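Side-chain contacts in C2 toxin component I (Clostridium botulinum, PDB 2J3X), which probably transfers ADP-ribose from NAD to actin in the target cell, as the enzymatic component of a clostridial binary toxin: residues A[19-24]-A[183-188]; A[405-408]-A[414-417]. The protein carries 2 engineered substitutions. All coordinates share one frame; numbering follows the deposited sequence.

From the N terminus the chain first runs through helix 15-30, and interaction 1 closes a long loop when strand 183-187, after 158 intervening residues, packs against that helix. Helices make up more of the intervening chain than strands do. Interaction 2 follows in series, neither enclosing nor crossing the first: strand 397-411 turns tightly and strand 414-426 pairs with it, five residues lying between the two segments. The first contact ties the N-terminal helix to an eight-stranded mixed sheet, the second joins neighbouring strands of a five-stranded one. They fall in different ADP-ribosyltransferase-like halves of the chain, and their centres lie about 32 Å apart, with the nearest atoms about 15 Å from each other.

Interaction 1. Residues A[19-24]-A[183-188]; sequences KEWGKE and VSLLLN. Engineered in segment 19-24: Glu20 (natural residue Lys). With SO4 (sulfate ion), chain T.
Val183 packs against Lys19 and Gly22, and Leu185 against Trp21, where helix 15-30 lies on strand 183-187 of the mixed sheet in the N-terminal ADP-ribosyltransferase domain; the short segments run at 37° to each other, their axes 8.7 Å apart. The packing is apolar, with no hydrogen bond between the segments. Val183 turns both methyls to the helix backbone: CG2 lies 3.8 Å from Lys19 CA, and CG1 lies 3.9 Å from Gly22 CA, where the helix presents bare backbone to the valine. Further along, the Leu185 side chain runs roughly perpendicular to that of Trp21. Leu185 CD2 meets the benzo edge of the indole, near its plane, 3.8 Å from Trp21 CH2. With chi1 at -177°, Trp21 CG lies beside the tryptophan's own carbonyl carbon, and the six-membered ring extends from there toward Leu185. Val176 of the adjoining strand touches both Trp21 and Leu185, while Phe10 meets the indole with the ring planes inclined. Away from Leu185, Trp21 also binds a sulfate, probably from the crystallisation liquor, which Arg96 NH1 holds as well. At the pyrrole edge, Trp21 NE1 donates to sulfate O3 over 2.9 Å, at an N-H...O angle of 161°.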
ATOM      1  N   LYS A  19       8.648   9.552 -29.175  1.00 12.19           N
ATOM      2  CA  LYS A  19       7.253   9.605 -29.603  1.00 13.34           C
ATOM      3  C   LYS A  19       6.984   8.530 -30.672  1.00 12.89           C
ATOM      4  O   LYS A  19       5.975   7.822 -30.593  1.00 13.64           O
ATOM      5  CB  LYS A  19       6.902  10.982 -30.159  1.00 15.40           C
ATOM      6  CG  LYS A  19       5.407  11.100 -30.407  1.00 21.77           C
ATOM      7  CD  LYS A  19       5.077  12.438 -30.993  1.00 32.52           C
ATOM      8  CE  LYS A  19       4.104  13.129 -30.106  1.00 36.12           C
ATOM      9  NZ  LYS A  19       4.901  13.513 -28.899  1.00 40.73           N
ATOM     10  N   GLU A  20       7.893   8.387 -31.640  1.00 11.55           N
ATOM     11  CA  GLU A  20       7.596   7.443 -32.724  1.00 12.65           C
ATOM     12  C   GLU A  20       7.701   5.993 -32.237  1.00 11.33           C
ATOM     13  O   GLU A  20       6.948   5.111 -32.701  1.00 11.57           O
ATOM     14  CB  GLU A  20       8.468   7.714 -33.954  1.00 13.64           C
ATOM     15  CG  GLU A  20       9.916   7.400 -33.762  1.00 13.73           C
ATOM     16  CD  GLU A  20      10.806   8.133 -34.777  1.00 16.42           C
ATOM     17  OE1 GLU A  20      10.298   8.608 -35.778  1.00 14.93           O
ATOM     18  OE2 GLU A  20      12.022   8.184 -34.552  1.00 14.87           O
ATOM     19  N   TRP A  21       8.582   5.759 -31.270  1.00 11.65           N
ATOM     20  CA  TRP A  21       8.666   4.437 -30.601  1.00 10.81           C
ATOM     21  C   TRP A  21       7.347   4.175 -29.900  1.00 11.32           C
ATOM     22  O   TRP A  21       6.764   3.089 -30.030  1.00 12.95           O
ATOM     23  CB  TRP A  21       9.797   4.459 -29.560  1.00 10.99           C
ATOM     24  CG  TRP A  21      10.022   3.140 -28.849  1.00 10.12           C
ATOM     25  CD1 TRP A  21      10.829   2.105 -29.235  1.00 12.80           C
ATOM     26  CD2 TRP A  21       9.384   2.726 -27.628  1.00 14.40           C
ATOM     27  NE1 TRP A  21      10.754   1.068 -28.288  1.00 11.73           N
ATOM     28  CE2 TRP A  21       9.870   1.450 -27.306  1.00 10.80           C
ATOM     29  CE3 TRP A  21       8.515   3.363 -26.730  1.00 12.70           C
ATOM     30  CZ2 TRP A  21       9.446   0.749 -26.138  1.00 13.00           C
ATOM     31  CZ3 TRP A  21       8.100   2.676 -25.578  1.00 13.19           C
ATOM     32  CH2 TRP A  21       8.580   1.383 -25.293  1.00 11.13           C
ATOM     33  N   GLY A  22       6.880   5.155 -29.135  1.00 12.86           N
ATOM     34  CA  GLY A  22       5.575   5.054 -28.425  1.00 11.02           C
ATOM     35  C   GLY A  22       4.444   4.715 -29.366  1.00 13.03           C
ATOM     36  O   GLY A  22       3.673   3.828 -29.102  1.00 12.91           O
ATOM     37  N   LYS A  23       4.325   5.426 -30.473  1.00 13.64           N
ATOM     38  CA  LYS A  23       3.255   5.105 -31.430  1.00 14.28           C
ATOM     39  C   LYS A  23       3.345   3.684 -31.968  1.00 15.38           C
ATOM     40  O   LYS A  23       2.313   3.016 -32.113  1.00 15.57           O
ATOM     41  CB  LYS A  23       3.260   6.117 -32.603  1.00 14.54           C
ATOM     42  CG  LYS A  23       2.969   7.582 -32.222  1.00 20.71           C
ATOM     43  CD  LYS A  23       1.920   7.822 -31.061  1.00 28.31           C
ATOM     44  CE  LYS A  23       0.450   7.626 -31.532  1.00 32.46           C
ATOM     45  NZ  LYS A  23      -0.531   7.799 -30.428  1.00 30.05           N
ATOM     46  N   GLU A  24       4.557   3.233 -32.289  1.00 13.83           N
ATOM     47  CA  GLU A  24       4.822   1.894 -32.870  1.00 14.38           C
ATOM     48  C   GLU A  24       4.447   0.847 -31.808  1.00 14.08           C
ATOM     49  O   GLU A  24       3.814  -0.170 -32.086  1.00 14.94           O
ATOM     50  CB  GLU A  24       6.298   1.786 -33.229  1.00 15.12           C
ATOM     51  CG  GLU A  24       6.769   0.479 -33.822  1.00 18.29           C
ATOM     52  CD  GLU A  24       6.074   0.091 -35.128  1.00 27.16           C
ATOM     53  OE1 GLU A  24       5.478   0.955 -35.798  1.00 21.85           O
ATOM     54  OE2 GLU A  24       6.160  -1.112 -35.492  1.00 28.61           O
ATOM     55  N   VAL A 183       5.972  10.384 -23.262  1.00 16.82           N
ATOM     56  CA  VAL A 183       5.735   8.993 -23.582  1.00 15.99           C
ATOM     57  C   VAL A 183       5.963   8.197 -22.299  1.00 15.19           C
ATOM     58  O   VAL A 183       6.954   8.435 -21.611  1.00 14.06           O
ATOM     59  CB  VAL A 183       6.730   8.529 -24.687  1.00 16.87           C
ATOM     60  CG1 VAL A 183       6.365   7.112 -25.171  1.00 15.79           C
ATOM     61  CG2 VAL A 183       6.716   9.523 -25.838  1.00 17.36           C
ATOM     62  N   SER A 184       5.080   7.247 -21.993  1.00 15.46           N
ATOM     63  CA  SER A 184       5.190   6.495 -20.735  1.00 15.83           C
ATOM     64  C   SER A 184       4.816   5.033 -20.913  1.00 14.99           C
ATOM     65  O   SER A 184       3.990   4.668 -21.774  1.00 14.76           O
ATOM     66  CB  SER A 184       4.265   7.086 -19.635  1.00 17.76           C
ATOM     67  OG  SER A 184       4.552   8.446 -19.406  1.00 22.37           O
ATOM     68  N   LEU A 185       5.421   4.192 -20.114  1.00 12.81           N
ATOM     69  CA  LEU A 185       4.878   2.820 -19.988  1.00 13.31           C
ATOM     70  C   LEU A 185       3.807   2.857 -18.898  1.00 13.94           C
ATOM     71  O   LEU A 185       3.861   3.684 -17.995  1.00 13.31           O
ATOM     72  CB  LEU A 185       5.923   1.799 -19.571  1.00 14.76           C
ATOM     73  CG  LEU A 185       7.263   1.761 -20.347  1.00 14.56           C
ATOM     74  CD1 LEU A 185       8.115   0.609 -19.955  1.00 14.27           C
ATOM     75  CD2 LEU A 185       6.965   1.741 -21.876  1.00 15.29           C
ATOM     76  N   LEU A 186       2.879   1.920 -18.984  1.00 13.84           N
ATOM     77  CA  LEU A 186       1.899   1.717 -17.935  1.00 13.00           C
ATOM     78  C   LEU A 186       2.192   0.325 -17.406  1.00 12.58           C
ATOM     79  O   LEU A 186       2.287  -0.628 -18.195  1.00 12.69           O
ATOM     80  CB  LEU A 186       0.480   1.774 -18.548  1.00 14.46           C
ATOM     81  CG  LEU A 186      -0.595   1.731 -17.440  1.00 15.33           C
ATOM     82  CD1 LEU A 186      -0.518   2.961 -16.554  1.00 17.05           C
ATOM     83  CD2 LEU A 186      -1.959   1.612 -18.095  1.00 18.56           C
ATOM     84  N   LEU A 187       2.327   0.177 -16.089  1.00 10.55           N
ATOM     85  CA  LEU A 187       2.604  -1.148 -15.516  1.00 11.77           C
ATOM     86  C   LEU A 187       1.483  -1.509 -14.521  1.00 11.66           C
ATOM     87  O   LEU A 187       0.687  -0.637 -14.159  1.00 10.54           O
ATOM     88  CB  LEU A 187       3.973  -1.198 -14.808  1.00 12.86           C
ATOM     89  CG  LEU A 187       5.140  -0.538 -15.531  1.00 15.68           C
ATOM     90  CD1 LEU A 187       6.340  -0.594 -14.570  1.00 18.33           C
ATOM     91  CD2 LEU A 187       5.464  -1.285 -16.809  1.00 15.56           C
ATOM     92  N   ASN A 188       1.427  -2.783 -14.130  1.00 11.96           N
ATOM     93  CA  ASN A 188       0.379  -3.323 -13.272  1.00 12.00           C
ATOM     94  C   ASN A 188       0.271  -2.548 -11.959  1.00 12.47           C
ATOM     95  O   ASN A 188       1.231  -1.892 -11.476  1.00 12.87           O
ATOM     96  CB  ASN A 188       0.740  -4.778 -12.931  1.00 11.73           C
ATOM     97  CG  ASN A 188       0.487  -5.718 -14.089  1.00 16.87           C
ATOM     98  OD1 ASN A 188      -0.319  -5.403 -14.959  1.00 23.97           O
ATOM     99  ND2 ASN A 188       1.065  -6.904 -14.035  1.00 21.04           N
TER
HETATM  100  S   SO4 T1450      10.969  -2.973 -28.098  1.00 73.74           S
HETATM  101  O1  SO4 T1450      10.379  -3.191 -29.421  1.00 73.50           O
HETATM  102  O2  SO4 T1450      11.892  -4.079 -27.844  1.00 74.71           O
HETATM  103  O3  SO4 T1450      11.710  -1.701 -28.096  1.00 72.71           O
HETATM  104  O4  SO4 T1450       9.935  -2.986 -27.058  1.00 73.01           O

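Interaction 2. Residues A[405-408]-A[414-417]; sequences PITS and TKMT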
ATOM      1  N   PRO A 405      -4.703   8.845   1.461  1.00 10.78           N
ATOM      2  CA  PRO A 405      -6.211   8.948   1.453  1.00 10.90           C
ATOM      3  C   PRO A 405      -6.809   8.128   0.304  1.00 11.41           C
ATOM      4  O   PRO A 405      -6.209   8.059  -0.791  1.00 11.48           O
ATOM      5  CB  PRO A 405      -6.471  10.444   1.132  1.00 12.07           C
ATOM      6  CG  PRO A 405      -5.143  11.101   1.157  1.00 16.15           C
ATOM      7  CD  PRO A 405      -4.059  10.054   0.953  1.00 11.19           C
ATOM      8  N   ILE A 406      -7.999   7.569   0.519  1.00 11.04           N
ATOM      9  CA  ILE A 406      -8.692   6.844  -0.521  1.00 10.50           C
ATOM     10  C   ILE A 406     -10.164   7.111  -0.380  1.00 12.04           C
ATOM     11  O   ILE A 406     -10.603   7.697   0.627  1.00 11.26           O
ATOM     12  CB  ILE A 406      -8.472   5.317  -0.392  1.00 11.55           C
ATOM     13  CG1 ILE A 406      -9.057   4.773   0.945  1.00 10.97           C
ATOM     14  CG2 ILE A 406      -6.965   4.952  -0.517  1.00 11.12           C
ATOM     15  CD1 ILE A 406      -9.276   3.249   0.938  1.00 12.12           C
ATOM     16  N   THR A 407     -10.933   6.642  -1.348  1.00 11.68           N
ATOM     17  CA  THR A 407     -12.369   6.686  -1.192  1.00 12.83           C
ATOM     18  C   THR A 407     -12.856   5.261  -1.257  1.00 13.61           C
ATOM     19  O   THR A 407     -12.910   4.711  -2.376  1.00 14.53           O
ATOM     20  CB  THR A 407     -13.001   7.473  -2.372  1.00 14.14           C
ATOM     21  OG1 THR A 407     -12.438   8.793  -2.459  1.00 13.05           O
ATOM     22  CG2 THR A 407     -14.512   7.548  -2.237  1.00 14.42           C
ATOM     23  N   SER A 408     -13.268   4.673  -0.115  1.00 11.43           N
ATOM     24  CA  SER A 408     -13.703   3.258  -0.102  1.00 11.83           C
ATOM     25  C   SER A 408     -15.167   3.159  -0.551  1.00 12.77           C
ATOM     26  O   SER A 408     -15.983   4.055  -0.245  1.00 14.25           O
ATOM     27  CB  SER A 408     -13.577   2.659   1.278  1.00 11.64           C
ATOM     28  OG  SER A 408     -13.870   1.248   1.324  1.00 10.94           O
ATOM     29  N   THR A 414     -23.080   4.354  -1.151  1.00 23.84           N
ATOM     30  CA  THR A 414     -22.332   4.902  -0.027  1.00 21.14           C
ATOM     31  C   THR A 414     -20.839   4.777  -0.306  1.00 19.21           C
ATOM     32  O   THR A 414     -20.386   3.666  -0.569  1.00 15.54           O
ATOM     33  CB  THR A 414     -22.650   4.107   1.226  1.00 22.82           C
ATOM     34  OG1 THR A 414     -24.087   4.100   1.414  1.00 24.78           O
ATOM     35  CG2 THR A 414     -21.959   4.692   2.453  1.00 24.05           C
ATOM     36  N   LYS A 415     -20.123   5.908  -0.301  1.00 17.52           N
ATOM     37  CA  LYS A 415     -18.649   5.898  -0.415  1.00 18.15           C
ATOM     38  C   LYS A 415     -18.141   6.619   0.812  1.00 17.77           C
ATOM     39  O   LYS A 415     -18.887   7.429   1.400  1.00 19.07           O
ATOM     40  CB  LYS A 415     -18.213   6.718  -1.628  1.00 18.18           C
ATOM     41  CG  LYS A 415     -18.647   6.171  -2.983  1.00 24.21           C
ATOM     42  CD  LYS A 415     -17.891   6.867  -4.088  1.00 27.49           C
ATOM     43  CE  LYS A 415     -18.311   8.307  -4.316  1.00 34.98           C
ATOM     44  NZ  LYS A 415     -18.084   8.634  -5.788  1.00 40.60           N
ATOM     45  N   MET A 416     -16.902   6.356   1.238  1.00 15.72           N
ATOM     46  CA  MET A 416     -16.412   6.987   2.449  1.00 15.28           C
ATOM     47  C   MET A 416     -14.918   7.321   2.256  1.00 14.95           C
ATOM     48  O   MET A 416     -14.154   6.475   1.758  1.00 11.84           O
ATOM     49  CB  MET A 416     -16.656   6.044   3.648  1.00 15.93           C
ATOM     50  CG  MET A 416     -16.271   6.646   4.963  1.00 16.84           C
ATOM     51  SD  MET A 416     -16.458   5.503   6.349  1.00 21.67           S
ATOM     52  CE  MET A 416     -17.920   4.711   5.799  1.00 14.51           C
ATOM     53  N   THR A 417     -14.516   8.525   2.638  1.00 13.18           N
ATOM     54  CA  THR A 417     -13.080   8.843   2.644  1.00 12.92           C
ATOM     55  C   THR A 417     -12.463   8.088   3.815  1.00 12.29           C
ATOM     56  O   THR A 417     -12.883   8.157   4.999  1.00 10.74           O
ATOM     57  CB  THR A 417     -12.811  10.353   2.755  1.00 13.65           C
ATOM     58  OG1 THR A 417     -13.424  11.019   1.645  1.00 13.38           O
ATOM     59  CG2 THR A 417     -11.336  10.635   2.712  1.00 13.67           C
TER
HETATM   60  O   HOH W   1     -12.327  10.888  -0.872  1.00 21.38           O
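A beta hairpin, formed by strands 397-411 and 414-426 of the C-terminal ADP-ribosyltransferase domain, contains this antiparallel contact. Ser408 and Met416 are a hydrogen-bonded pair: Ser408 N donates to Met416 O (2.7 Å) and Met416 N returns a bond to Ser408 O (2.9 Å). CA-H groups add to the grip on the carbonyls, with Lys415 CA 3.2 Å from Ser408 O and Thr417 CA 3.4 Å from Ile406 O. Ser408 and Met416 face one side of the sheet, where Ser408 OG is hydrogen-bonded to Phe62 O. The non-hydrogen-bonded pair Thr407 and Thr417 faces the other. Thr407 (chi1 -57°) sets OG1 beside its backbone N and leaves CG2 against the aliphatic part of Lys415, 3.8 Å from Lys415 CB and within touch of CD; the lysine chain bends about its CG-CD bond (chi3 -72°), taking the amino end off the partner strand. In Thr417, too, OG1 lies beside the backbone nitrogen, and Asp315 OD1 is one of its hydrogen-bond partners. A single water bridges the two threonines, donating to Thr417 OG1 over 2.7 Å and lying 2.6 Å from Thr407 OG1.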